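Local coordinates for protein SusD homolog (Bacteroides ovatus, PDB 4F53) that probably binds glycans, with mucin O-glycans as the likely ligands, as a SusD-family lipoprotein of the outer membrane, at residues Y194-S199 with G232-A237; N275-E280 with L368-N373. One frame throughout, in Å; residues are numbered along the deposited sequence.

How the interactions relate
Interactions 1 and 2 are both buried contacts, yet their centres lie well out, about 18 and 19 Å from the chain centre. Their own centres are about 21 Å apart. They hold different elements. Interaction 1 packs a loop on helix 190-207; interaction 2 sets a capped turn against the end of helix 358-372. Helix 337-349 borders both, and Leu368 CD2 touches Ala237 N at 3.4 Å, so the loop of the first meets the helix of the second. The chemistry differs: interaction 1 joins a serine hydroxyl to a loop amide and adds apolar packing; in interaction 2 an arginine, held by an aspartate of its own turn, reaches a serine and a phenylalanine ring.

Interaction 1 (Y194-S199 with G232-A237); sequences YKFANS and GVMTAA
Ser199 OG joins helix 190-207 to the loop that follows helix 221-231. It accepts a hydrogen bond from Met234 N at 3.0 Å, with an angle of 163° at the hydrogen. Its own proton goes to Lys195 O, and Ser199 OG lies 2.6 Å from that oxygen. Lys195 O also takes Ser199 N, from the opposite face of its plane. The hydroxyl stands beside the backbone N of Ser199 (chi1 -62°), which turns it back toward this preceding turn. Met234, a selenomethionine, continues the contact. Its CB is 3.8 Å from Ser199 OG, and CG comes in at 3.5 Å from the same oxygen. Beyond CG the chain is extended, and SE carries it on to CE. That methyl meets Phe196 CD2 at 3.6 Å, oblique to the ring. The Met234 chain runs alongside that of Phe196, in the same direction. Tyr186 touches both. At the start of the loop, Gly232 leaves the helix with positive phi, where a side chain would jam against the carbonyl before it. Gly232 O takes a weak bond from Asn198 ND2 at 3.2 Å, 134° at the hydrogen. It also receives a nearly straight CA-H...O contact from Lys195 CA at 3.4 Å. Lys195 runs extended past Val233 O, and its NZ forms a salt bridge with Asp239. The chemistry implies a loop held by both polar backbone bonds and apolar side chains: a helix hydroxyl satisfies one buried amide, while the Met234 methyl packs against the Phe196 ring.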
loop_
_atom_site.group_PDB
_atom_site.type_symbol
_atom_site.label_atom_id
_atom_site.label_comp_id
_atom_site.label_asym_id
_atom_site.label_seq_id
_atom_site.Cartn_x
_atom_site.Cartn_y
_atom_site.Cartn_z
ATOM N N TYR A 194 12.113 14.692 -8.834
ATOM C CA TYR A 194 12.933 13.960 -9.807
ATOM C C TYR A 194 13.281 12.599 -9.226
ATOM O O TYR A 194 13.123 11.593 -9.915
ATOM C CB TYR A 194 14.214 14.757 -10.153
ATOM C CG TYR A 194 15.117 14.063 -11.152
ATOM C CD1 TYR A 194 14.834 14.094 -12.516
ATOM C CD2 TYR A 194 16.253 13.367 -10.735
ATOM C CE1 TYR A 194 15.662 13.457 -13.442
ATOM C CE2 TYR A 194 17.079 12.711 -11.653
ATOM C CZ TYR A 194 16.785 12.769 -13.008
ATOM O OH TYR A 194 17.588 12.142 -13.932
ATOM N N LYS A 195 13.730 12.568 -7.944
ATOM C CA LYS A 195 14.069 11.327 -7.230
ATOM C C LYS A 195 12.841 10.474 -7.015
ATOM O O LYS A 195 12.925 9.260 -7.154
ATOM C CB LYS A 195 14.733 11.622 -5.866
ATOM C CG LYS A 195 16.094 12.299 -5.998
ATOM C CD LYS A 195 16.781 12.305 -4.663
ATOM C CE LYS A 195 17.856 13.353 -4.599
ATOM N NZ LYS A 195 18.564 13.305 -3.295
ATOM N N PHE A 196 11.691 11.102 -6.689
ATOM C CA PHE A 196 10.408 10.416 -6.471
ATOM C C PHE A 196 9.980 9.712 -7.771
ATOM O O PHE A 196 9.624 8.535 -7.719
ATOM C CB PHE A 196 9.328 11.438 -6.007
ATOM C CG PHE A 196 7.928 10.899 -5.792
ATOM C CD1 PHE A 196 7.072 10.689 -6.870
ATOM C CD2 PHE A 196 7.469 10.605 -4.516
ATOM C CE1 PHE A 196 5.782 10.167 -6.669
ATOM C CE2 PHE A 196 6.174 10.114 -4.309
ATOM C CZ PHE A 196 5.334 9.909 -5.381
ATOM N N ALA A 197 10.014 10.445 -8.929
ATOM C CA ALA A 197 9.620 9.937 -10.243
ATOM C C ALA A 197 10.490 8.739 -10.669
ATOM O O ALA A 197 9.931 7.732 -11.112
ATOM C CB ALA A 197 9.673 11.039 -11.279
ATOM N N ASN A 198 11.822 8.799 -10.474
ATOM C CA ASN A 198 12.683 7.649 -10.795
ATOM C C ASN A 198 12.424 6.473 -9.836
ATOM O O ASN A 198 12.495 5.319 -10.245
ATOM C CB ASN A 198 14.155 8.031 -10.759
ATOM C CG ASN A 198 14.589 8.745 -11.994
ATOM O OD1 ASN A 198 14.418 8.246 -13.115
ATOM N ND2 ASN A 198 15.148 9.930 -11.813
ATOM N N SER A 199 12.092 6.770 -8.564
ATOM C CA SER A 199 11.772 5.759 -7.545
ATOM C C SER A 199 10.466 5.052 -7.915
ATOM O O SER A 199 10.360 3.843 -7.725
ATOM C CB SER A 199 11.669 6.419 -6.178
ATOM O OG SER A 199 12.938 6.978 -5.863
ATOM N N GLY A 232 18.775 8.536 -10.797
ATOM C CA GLY A 232 18.707 9.079 -9.443
ATOM C C GLY A 232 17.403 8.835 -8.708
ATOM O O GLY A 232 16.405 9.519 -8.953
ATOM N N VAL A 233 17.424 7.861 -7.778
ATOM C CA VAL A 233 16.265 7.511 -6.949
ATOM C C VAL A 233 16.471 8.119 -5.538
ATOM O O VAL A 233 17.486 8.777 -5.303
ATOM C CB VAL A 233 16.026 5.955 -6.901
ATOM C CG1 VAL A 233 15.564 5.421 -8.253
ATOM C CG2 VAL A 233 17.261 5.191 -6.392
HETATM N N MSE A 234 15.516 7.903 -4.614
HETATM C CA MSE A 234 15.637 8.305 -3.209
HETATM C C MSE A 234 16.761 7.495 -2.563
HETATM O O MSE A 234 16.757 6.271 -2.703
HETATM C CB MSE A 234 14.326 8.027 -2.455
HETATM C CG MSE A 234 13.164 8.862 -2.888
HETATM SE SE MSE A 234 11.599 8.092 -1.979
HETATM C CE MSE A 234 10.280 9.165 -2.819
ATOM N N THR A 235 17.721 8.141 -1.863
ATOM C CA THR A 235 18.820 7.392 -1.210
ATOM C C THR A 235 18.943 7.747 0.283
ATOM O O THR A 235 19.633 7.050 1.023
ATOM C CB THR A 235 20.180 7.622 -1.916
ATOM O OG1 THR A 235 20.479 9.002 -1.843
ATOM C CG2 THR A 235 20.200 7.158 -3.388
ATOM N N ALA A 236 18.338 8.844 0.712
ATOM C CA ALA A 236 18.402 9.274 2.109
ATOM C C ALA A 236 17.001 9.262 2.693
ATOM O O ALA A 236 16.041 9.466 1.941
ATOM C CB ALA A 236 19.012 10.676 2.202
ATOM N N ALA A 237 16.870 9.043 4.015
ATOM C CA ALA A 237 15.562 9.047 4.698
ATOM C C ALA A 237 14.760 10.341 4.390
ATOM O O ALA A 237 13.547 10.283 4.212
ATOM C CB ALA A 237 15.747 8.897 6.205
#

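Interaction 2 (N275-E280 with L368-N373)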
loop_
_atom_site.group_PDB
_atom_site.type_symbol
_atom_site.label_atom_id
_atom_site.label_comp_id
_atom_site.label_asym_id
_atom_site.label_seq_id
_atom_site.Cartn_x
_atom_site.Cartn_y
_atom_site.Cartn_z
ATOM N N ASN A 275 12.320 -8.678 18.119
ATOM C CA ASN A 275 12.552 -7.684 19.201
ATOM C C ASN A 275 12.768 -6.322 18.555
ATOM O O ASN A 275 13.736 -5.632 18.830
ATOM C CB ASN A 275 13.743 -8.077 20.105
ATOM C CG ASN A 275 13.500 -9.359 20.867
ATOM O OD1 ASN A 275 12.579 -9.450 21.692
ATOM N ND2 ASN A 275 14.288 -10.397 20.578
ATOM N N ASP A 276 11.909 -6.013 17.577
ATOM C CA ASP A 276 12.013 -4.823 16.760
ATOM C C ASP A 276 11.816 -3.530 17.568
ATOM O O ASP A 276 10.749 -3.324 18.166
ATOM C CB ASP A 276 11.016 -4.920 15.610
ATOM C CG ASP A 276 11.392 -4.129 14.383
ATOM O OD1 ASP A 276 11.734 -2.940 14.527
ATOM O OD2 ASP A 276 11.304 -4.682 13.276
ATOM N N PRO A 277 12.831 -2.629 17.559
ATOM C CA PRO A 277 12.665 -1.325 18.245
ATOM C C PRO A 277 11.696 -0.374 17.524
ATOM O O PRO A 277 11.360 0.662 18.079
ATOM C CB PRO A 277 14.088 -0.739 18.291
ATOM C CG PRO A 277 14.808 -1.393 17.216
ATOM C CD PRO A 277 14.169 -2.749 16.938
ATOM N N ARG A 278 11.212 -0.724 16.333
ATOM C CA ARG A 278 10.201 0.097 15.639
ATOM C C ARG A 278 8.837 -0.153 16.243
ATOM O O ARG A 278 7.908 0.548 15.893
ATOM C CB ARG A 278 10.170 -0.149 14.121
ATOM C CG ARG A 278 11.417 0.360 13.417
ATOM C CD ARG A 278 11.491 -0.198 12.038
ATOM N NE ARG A 278 11.839 -1.617 12.060
ATOM C CZ ARG A 278 12.204 -2.295 10.988
ATOM N NH1 ARG A 278 12.285 -1.692 9.814
ATOM N NH2 ARG A 278 12.519 -3.577 11.084
ATOM N N ARG A 279 8.703 -1.123 17.170
ATOM C CA ARG A 279 7.414 -1.379 17.849
ATOM C C ARG A 279 6.942 -0.131 18.564
ATOM O O ARG A 279 5.805 0.300 18.327
ATOM C CB ARG A 279 7.475 -2.556 18.831
ATOM C CG ARG A 279 7.382 -3.896 18.103
ATOM C CD ARG A 279 7.658 -5.064 19.045
ATOM N NE ARG A 279 8.963 -4.911 19.695
ATOM C CZ ARG A 279 9.413 -5.698 20.666
ATOM N NH1 ARG A 279 8.667 -6.697 21.120
ATOM N NH2 ARG A 279 10.609 -5.488 21.194
ATOM N N GLU A 280 7.854 0.498 19.356
ATOM C CA GLU A 280 7.582 1.728 20.090
ATOM C C GLU A 280 7.367 2.897 19.121
ATOM O O GLU A 280 6.659 3.825 19.476
ATOM C CB GLU A 280 8.678 2.038 21.144
ATOM C CG GLU A 280 10.066 2.351 20.582
ATOM C CD GLU A 280 11.319 1.896 21.332
ATOM O OE1 GLU A 280 11.296 1.885 22.587
ATOM O OE2 GLU A 280 12.350 1.631 20.662
ATOM N N LEU A 368 17.675 2.745 6.871
ATOM C CA LEU A 368 16.825 3.855 6.475
ATOM C C LEU A 368 15.500 3.838 7.256
ATOM O O LEU A 368 15.043 4.904 7.685
ATOM C CB LEU A 368 16.544 3.836 4.961
ATOM C CG LEU A 368 17.688 4.317 4.060
ATOM C CD1 LEU A 368 17.445 3.898 2.615
ATOM C CD2 LEU A 368 17.890 5.819 4.171
ATOM N N SER A 369 14.916 2.631 7.489
ATOM C CA SER A 369 13.661 2.519 8.213
ATOM C C SER A 369 13.843 2.925 9.687
ATOM O O SER A 369 12.984 3.644 10.243
ATOM C CB SER A 369 13.089 1.118 8.073
ATOM O OG SER A 369 11.901 0.970 8.830
ATOM N N PHE A 370 14.961 2.513 10.304
ATOM C CA PHE A 370 15.313 2.921 11.681
ATOM C C PHE A 370 15.395 4.473 11.770
ATOM O O PHE A 370 14.759 5.074 12.625
ATOM C CB PHE A 370 16.632 2.269 12.108
ATOM C CG PHE A 370 16.471 0.923 12.779
ATOM C CD1 PHE A 370 15.692 -0.080 12.197
ATOM C CD2 PHE A 370 17.128 0.641 13.974
ATOM C CE1 PHE A 370 15.568 -1.330 12.801
ATOM C CE2 PHE A 370 16.985 -0.605 14.590
ATOM C CZ PHE A 370 16.228 -1.590 13.988
ATOM N N GLU A 371 16.115 5.099 10.832
ATOM C CA GLU A 371 16.262 6.551 10.724
ATOM C C GLU A 371 14.902 7.232 10.509
ATOM O O GLU A 371 14.622 8.240 11.141
ATOM C CB GLU A 371 17.214 6.885 9.574
ATOM C CG GLU A 371 17.646 8.337 9.538
ATOM C CD GLU A 371 18.687 8.659 8.485
ATOM O OE1 GLU A 371 19.225 7.719 7.849
ATOM O OE2 GLU A 371 18.955 9.868 8.292
ATOM N N GLU A 372 14.055 6.682 9.635
ATOM C CA GLU A 372 12.711 7.221 9.365
ATOM C C GLU A 372 11.851 7.240 10.639
ATOM O O GLU A 372 10.939 8.046 10.758
ATOM C CB GLU A 372 11.992 6.342 8.308
ATOM C CG GLU A 372 12.452 6.543 6.873
ATOM C CD GLU A 372 12.139 5.448 5.864
ATOM O OE1 GLU A 372 11.579 4.384 6.227
ATOM O OE2 GLU A 372 12.480 5.665 4.684
ATOM N N ASN A 373 12.123 6.312 11.578
ATOM C CA ASN A 373 11.330 6.129 12.787
ATOM C C ASN A 373 12.032 6.658 14.020
ATOM O O ASN A 373 11.580 6.387 15.135
ATOM C CB ASN A 373 10.954 4.651 12.927
ATOM C CG ASN A 373 9.907 4.252 11.903
ATOM O OD1 ASN A 373 8.765 4.695 11.947
ATOM N ND2 ASN A 373 10.286 3.497 10.896
#
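Asp276 OD1 is gripped twice by Arg278, the residue that reaches across to Ser369 and Phe370. Arg278 NE meets it at 2.8 Å on the syn lone pair, straight at 179° and in the guanidinium plane. Arg278 N comes to the anti side at 2.9 Å, a capping bond by the Asp276 side chain at the start of the type I turn Asp276-Arg279. Arg278 NH2 takes Asp276 OD2 at 2.7 Å, which completes a side-on salt bridge. NE and NH2 thus fix the rotation of the guanidinium, while Arg278 N ties the carboxylate to the turn. Across the contact, Arg278 NH1 gives a hydrogen bond to Ser369 OG at 2.9 Å, again in plane. The bend at chi3 (-73°) turns the guanidinium so that it can serve both partners. Phe370 CE1 lies over one guanidinium face, 3.8 Å from Arg278 NE, with the two planes 54° apart. Pro277 CG meets Phe370 CE2 at 3.5 Å, the two side chains at about a right angle. With an alanine at Arg278, the Asp276 carboxylate is likely to lose its countercharge and Ser369 OG its donor. Asn373 ND2 bonds back to Ser369 O at 2.8 Å, tying this first residue past helix 358-372 to its last turn, and lies beside Arg278 CD. The contact joins this helix end to the turn between helices 265-273 and 279-282. Helix 423-438 packs on Asp276, Arg278 and Ser369, and its Gln433 takes a further bond from Arg278 NH2, while Ser338 of helix 337-349 touches Ser369.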